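Local coordinates for Kid toxin protein (PDB 1M1F) that acts as the toxin of a plasmid-maintenance toxin-antitoxin pair, probably as an endoribonuclease, and is neutralised by its cognate antitoxin, at residues F57-D62 / M98-G103; V9-T14 / Q76-D81. One frame throughout, in Å; residues are numbered along the deposited sequence.

Interaction 1 (F57-D62 / M98-G103)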
loop_
_atom_site.group_PDB
_atom_site.type_symbol
_atom_site.label_atom_id
_atom_site.label_comp_id
_atom_site.label_asym_id
_atom_site.label_seq_id
_atom_site.Cartn_x
_atom_site.Cartn_y
_atom_site.Cartn_z
ATOM N N PHE A 57 -9.858 5.273 9.909
ATOM C CA PHE A 57 -9.450 4.920 8.538
ATOM C C PHE A 57 -10.554 4.291 7.695
ATOM O O PHE A 57 -10.362 4.058 6.503
ATOM C CB PHE A 57 -8.229 4.000 8.566
ATOM C CG PHE A 57 -6.966 4.695 9.002
ATOM C CD1 PHE A 57 -6.347 5.626 8.191
ATOM C CD2 PHE A 57 -6.398 4.409 10.224
ATOM C CE1 PHE A 57 -5.191 6.251 8.592
ATOM C CE2 PHE A 57 -5.243 5.041 10.627
ATOM C CZ PHE A 57 -4.645 5.956 9.813
ATOM N N ALA A 58 -11.706 4.023 8.292
ATOM C CA ALA A 58 -12.814 3.400 7.580
ATOM C C ALA A 58 -13.777 4.448 7.030
ATOM O O ALA A 58 -14.416 5.173 7.788
ATOM C CB ALA A 58 -13.535 2.441 8.496
ATOM N N VAL A 59 -13.868 4.542 5.709
ATOM C CA VAL A 59 -14.731 5.508 5.050
ATOM C C VAL A 59 -15.949 4.813 4.487
ATOM O O VAL A 59 -15.836 3.909 3.668
ATOM C CB VAL A 59 -13.970 6.221 3.920
ATOM C CG1 VAL A 59 -14.906 7.115 3.136
ATOM C CG2 VAL A 59 -12.806 7.015 4.491
ATOM N N SER A 60 -17.118 5.241 4.936
ATOM C CA SER A 60 -18.357 4.604 4.540
ATOM C C SER A 60 -18.747 4.887 3.090
ATOM O O SER A 60 -18.576 6.003 2.592
ATOM C CB SER A 60 -19.484 5.060 5.472
ATOM O OG SER A 60 -20.714 4.501 5.054
ATOM N N LEU A 61 -19.251 3.847 2.424
ATOM C CA LEU A 61 -19.800 3.967 1.071
ATOM C C LEU A 61 -21.333 4.130 1.051
ATOM O O LEU A 61 -21.953 4.166 -0.019
ATOM C CB LEU A 61 -19.442 2.729 0.256
ATOM C CG LEU A 61 -17.964 2.474 -0.000
ATOM C CD1 LEU A 61 -17.793 1.137 -0.686
ATOM C CD2 LEU A 61 -17.322 3.579 -0.805
ATOM N N ASP A 62 -21.944 4.230 2.222
ATOM C CA ASP A 62 -23.400 4.339 2.328
ATOM C C ASP A 62 -23.943 5.680 1.824
ATOM O O ASP A 62 -23.371 6.722 2.088
ATOM C CB ASP A 62 -23.798 4.164 3.795
ATOM C CG ASP A 62 -25.115 3.431 3.977
ATOM O OD1 ASP A 62 -25.611 2.794 3.023
ATOM O OD2 ASP A 62 -25.719 3.415 5.069
ATOM N N MET A 98 -13.661 9.514 -3.017
ATOM C CA MET A 98 -12.259 9.349 -3.356
ATOM C C MET A 98 -11.400 10.354 -2.595
ATOM O O MET A 98 -10.347 9.994 -2.074
ATOM C CB MET A 98 -12.045 9.476 -4.867
ATOM C CG MET A 98 -10.686 8.977 -5.358
ATOM S SD MET A 98 -10.350 7.164 -5.066
ATOM C CE MET A 98 -8.886 7.291 -3.930
ATOM N N ASN A 99 -11.842 11.605 -2.503
ATOM C CA ASN A 99 -11.055 12.611 -1.809
ATOM C C ASN A 99 -10.962 12.335 -0.309
ATOM O O ASN A 99 -9.936 12.601 0.311
ATOM C CB ASN A 99 -11.585 14.005 -2.108
ATOM C CG ASN A 99 -11.384 14.392 -3.566
ATOM O OD1 ASN A 99 -10.447 13.931 -4.226
ATOM N ND2 ASN A 99 -12.262 15.259 -4.075
ATOM N N GLU A 100 -12.022 11.801 0.284
ATOM C CA GLU A 100 -11.964 11.430 1.695
ATOM C C GLU A 100 -10.926 10.312 1.906
ATOM O O GLU A 100 -10.155 10.328 2.878
ATOM C CB GLU A 100 -13.342 10.996 2.211
ATOM C CG GLU A 100 -13.422 11.047 3.724
ATOM C CD GLU A 100 -14.828 10.991 4.281
ATOM O OE1 GLU A 100 -14.948 11.155 5.516
ATOM O OE2 GLU A 100 -15.789 10.812 3.515
ATOM N N VAL A 101 -10.903 9.342 0.990
ATOM C CA VAL A 101 -9.938 8.245 1.030
ATOM C C VAL A 101 -8.502 8.770 0.881
ATOM O O VAL A 101 -7.605 8.397 1.647
ATOM C CB VAL A 101 -10.294 7.198 -0.044
ATOM C CG1 VAL A 101 -9.192 6.174 -0.234
ATOM C CG2 VAL A 101 -11.584 6.507 0.340
ATOM N N LEU A 102 -8.279 9.640 -0.092
ATOM C CA LEU A 102 -6.963 10.247 -0.275
ATOM C C LEU A 102 -6.533 11.008 0.983
ATOM O O LEU A 102 -5.365 10.973 1.364
ATOM C CB LEU A 102 -6.943 11.162 -1.497
ATOM C CG LEU A 102 -7.119 10.491 -2.856
ATOM C CD1 LEU A 102 -7.221 11.575 -3.908
ATOM C CD2 LEU A 102 -5.989 9.525 -3.189
ATOM N N GLY A 103 -7.471 11.699 1.623
ATOM C CA GLY A 103 -7.184 12.405 2.858
ATOM C C GLY A 103 -6.698 11.475 3.953
ATOM O O GLY A 103 -5.752 11.798 4.671
#
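The flat carboxylate of Glu-100 has one methyl of Val-59, CG1, over one face. Val-59 CG1 stands roughly beneath Glu-100 CD, at 4.0 Å, and its nearest carboxylate oxygen is Glu-100 OE2 at 3.8 Å. The line from CD to this methyl runs about 25° from the normal of the carboxylate plane; with a methyl as partner, this is van der Waals packing. The other methyl, Val-59 CG2, sits further back under the aliphatic stem, 4.2 Å from Glu-100 CG. Glu-100 brings its head here by an extended chain, with CG anti to the backbone N (chi1 -161°) and no fold beyond it; the two side chains cross obliquely. Its other carboxylate oxygen, OE1, has a long, weak ion pair with Arg-104 one turn further along the helix.

One residue on, Val-101 closes against Val-59 from another direction. Its CG2 lies 4.3 Å from Val-59 CB and at nearly the same distance from both Val-59 methyls, an apolar contact looser than the one with Glu-100. The CA atoms of Val-59 and Val-101 are 6.8 Å apart, the shortest such separation between the two segments.

Just past Val-59 the chain turns: Ser-60 OG accepts a hydrogen bond from Asp-62 N at 3.1 Å, an ST turn, and also bonds to Ala-52 O.

Helix 95-106 thus packs on the sheet at one of its two edge strands within the chain, 58-60, which pairs with strand 71-79 through Val-59 and Val-72. Val-101 reaches deeper, to Cys-74, to Val-43 of strand 41-46 and to Leu-26 of strand 22-27, placing the helix across several strands of one face, while the Phe-57 ring meets Phe-33 of the second subunit.

Interaction 2 (V9-T14 / Q76-D81); sequences VSLDPT and QPRTID
Arg-78 holds the backbone carbonyl of Leu-11 with two N-H groups of one guanidinium. The main bond runs from Arg-78 NH1 to Leu-11 O, 2.9 Å long with an N-H...O angle of 159°. It arrives in the carbonyl plane on a lone pair, and the oxygen sits at the guanidinium edge, only 11° out of its plane. Arg-78 NH2 adds a weak bond to the same oxygen at 3.4 Å. NH2 also gives a weak bond to water 1, which donates to Pro-13 O at 2.8 Å and so extends the grip past the cis peptide before Pro-13. A chi1 of -170° points CG away from the backbone N and the chain stays extended to NE, carrying the guanidinium across. Nearby, Arg-85 binds Ser-10 O and Asp-12 O, and its like charge lies close to Arg-78.

Packing contacts flank these bonds: Leu-11 CB lies 3.6 Å from the Arg-78 NH1 nitrogen, the side chains running alongside in opposite senses; the apolar pair is Val-9 CG1 with Ile-80 CD1, tip to tip at 3.9 Å.

Strands 22-27 and 41-46 lie between these two, so the contact implies that the sheet curls, consistent with the SH3-like barrel of the PemK/MazF family.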
loop_
_atom_site.group_PDB
_atom_site.type_symbol
_atom_site.label_atom_id
_atom_site.label_comp_id
_atom_site.label_asym_id
_atom_site.label_seq_id
_atom_site.Cartn_x
_atom_site.Cartn_y
_atom_site.Cartn_z
ATOM N N VAL A 9 -11.580 -8.324 -6.968
ATOM C CA VAL A 9 -10.336 -9.056 -7.171
ATOM C C VAL A 9 -9.976 -9.912 -5.970
ATOM O O VAL A 9 -10.298 -9.572 -4.831
ATOM C CB VAL A 9 -9.180 -8.049 -7.502
ATOM C CG1 VAL A 9 -8.838 -7.149 -6.302
ATOM C CG2 VAL A 9 -7.948 -8.779 -8.041
ATOM N N SER A 10 -9.313 -11.040 -6.244
ATOM C CA SER A 10 -8.768 -11.884 -5.188
ATOM C C SER A 10 -7.506 -11.286 -4.593
ATOM O O SER A 10 -6.565 -10.979 -5.312
ATOM C CB SER A 10 -8.433 -13.276 -5.719
ATOM O OG SER A 10 -7.889 -14.068 -4.670
ATOM N N LEU A 11 -7.508 -11.148 -3.276
ATOM C CA LEU A 11 -6.341 -10.676 -2.531
ATOM C C LEU A 11 -5.522 -11.825 -1.947
ATOM O O LEU A 11 -4.489 -11.598 -1.317
ATOM C CB LEU A 11 -6.807 -9.778 -1.387
ATOM C CG LEU A 11 -7.513 -8.481 -1.793
ATOM C CD1 LEU A 11 -8.004 -7.711 -0.575
ATOM C CD2 LEU A 11 -6.579 -7.629 -2.632
ATOM N N ASP A 12 -5.973 -13.056 -2.163
ATOM C CA ASP A 12 -5.308 -14.224 -1.594
ATOM C C ASP A 12 -4.110 -14.640 -2.446
ATOM O O ASP A 12 -4.036 -14.297 -3.622
ATOM C CB ASP A 12 -6.303 -15.387 -1.477
ATOM C CG ASP A 12 -7.449 -15.099 -0.517
ATOM O OD1 ASP A 12 -7.243 -14.484 0.557
ATOM O OD2 ASP A 12 -8.624 -15.472 -0.759
ATOM N N PRO A 13 -3.150 -15.373 -1.870
ATOM C CA PRO A 13 -3.131 -15.763 -0.456
ATOM C C PRO A 13 -2.528 -14.690 0.436
ATOM O O PRO A 13 -1.815 -13.815 -0.052
ATOM C CB PRO A 13 -2.204 -16.984 -0.435
ATOM C CG PRO A 13 -1.456 -16.969 -1.695
ATOM C CD PRO A 13 -2.017 -15.934 -2.613
ATOM N N THR A 14 -2.791 -14.790 1.735
ATOM C CA THR A 14 -2.334 -13.792 2.704
ATOM C C THR A 14 -1.793 -14.455 3.952
ATOM O O THR A 14 -1.925 -15.671 4.136
ATOM C CB THR A 14 -3.489 -12.882 3.139
ATOM O OG1 THR A 14 -4.466 -13.662 3.840
ATOM C CG2 THR A 14 -4.223 -12.290 1.940
ATOM N N GLN A 76 -5.180 -0.049 4.792
ATOM C CA GLN A 76 -4.569 -1.250 4.218
ATOM C C GLN A 76 -4.278 -1.143 2.726
ATOM O O GLN A 76 -4.706 -1.991 1.936
ATOM C CB GLN A 76 -5.427 -2.501 4.493
ATOM C CG GLN A 76 -5.549 -2.867 5.986
ATOM C CD GLN A 76 -5.861 -4.367 6.287
ATOM O OE1 GLN A 76 -6.717 -4.649 7.135
ATOM N NE2 GLN A 76 -5.126 -5.304 5.660
ATOM N N PRO A 77 -3.512 -0.145 2.305
ATOM C CA PRO A 77 -3.171 -0.056 0.885
ATOM C C PRO A 77 -2.288 -1.225 0.443
ATOM O O PRO A 77 -1.457 -1.719 1.219
ATOM C CB PRO A 77 -2.406 1.258 0.801
ATOM C CG PRO A 77 -1.815 1.418 2.166
ATOM C CD PRO A 77 -2.889 0.947 3.091
ATOM N N ARG A 78 -2.447 -1.626 -0.808
ATOM C CA ARG A 78 -1.661 -2.702 -1.366
ATOM C C ARG A 78 -1.463 -2.492 -2.849
ATOM O O ARG A 78 -2.402 -2.139 -3.566
ATOM C CB ARG A 78 -2.421 -3.992 -1.172
ATOM C CG ARG A 78 -1.692 -5.185 -1.454
ATOM C CD ARG A 78 -2.311 -6.370 -0.779
ATOM N NE ARG A 78 -1.831 -7.510 -1.478
ATOM C CZ ARG A 78 -2.365 -8.706 -1.432
ATOM N NH1 ARG A 78 -3.406 -8.970 -0.652
ATOM N NH2 ARG A 78 -1.818 -9.639 -2.170
ATOM N N THR A 79 -0.243 -2.724 -3.308
ATOM C CA THR A 79 0.085 -2.685 -4.717
ATOM C C THR A 79 -0.197 -4.068 -5.281
ATOM O O THR A 79 0.329 -5.058 -4.773
ATOM C CB THR A 79 1.566 -2.342 -4.865
ATOM O OG1 THR A 79 1.799 -1.020 -4.349
ATOM C CG2 THR A 79 1.977 -2.308 -6.313
ATOM N N ILE A 80 -1.034 -4.150 -6.308
ATOM C CA ILE A 80 -1.368 -5.455 -6.885
ATOM C C ILE A 80 -1.302 -5.455 -8.400
ATOM O O ILE A 80 -1.503 -4.436 -9.056
ATOM C CB ILE A 80 -2.782 -5.949 -6.418
ATOM C CG1 ILE A 80 -3.893 -4.991 -6.861
ATOM C CG2 ILE A 80 -2.810 -6.155 -4.899
ATOM C CD1 ILE A 80 -5.304 -5.566 -6.672
ATOM N N ASP A 81 -1.022 -6.635 -8.941
ATOM C CA ASP A 81 -1.048 -6.833 -10.375
ATOM C C ASP A 81 -2.484 -7.228 -10.690
ATOM O O ASP A 81 -2.856 -8.396 -10.605
ATOM C CB ASP A 81 -0.067 -7.928 -10.769
ATOM C CG ASP A 81 0.085 -8.066 -12.259
ATOM O OD1 ASP A 81 -0.867 -7.729 -13.004
ATOM O OD2 ASP A 81 1.140 -8.511 -12.760
HETATM O O HOH W 1 -0.851 -12.781 -2.497
#

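Strand 71-79 joins the two contacts. In interaction 1 its middle pairs with strand 58-60, with Cys-74 touching both Val-59 and Val-101; interaction 2 uses the far end of the same strand, where Arg-78 reaches to segment 9-14. The contacts lie on opposite sides of the chain's centre, their own centres 19 Å apart and their nearest atoms about 6 Å apart, without touching. Along the sequence their segments alternate, 9-14, 57-62, 76-81, 98-103. Both border the homodimer interface: interaction 1 through Phe-57, and interaction 2 through Pro-77 O and Thr-79 OG1, which hydrogen-bond reciprocally with Thr-79 OG1 and Pro-77 O of the second subunit.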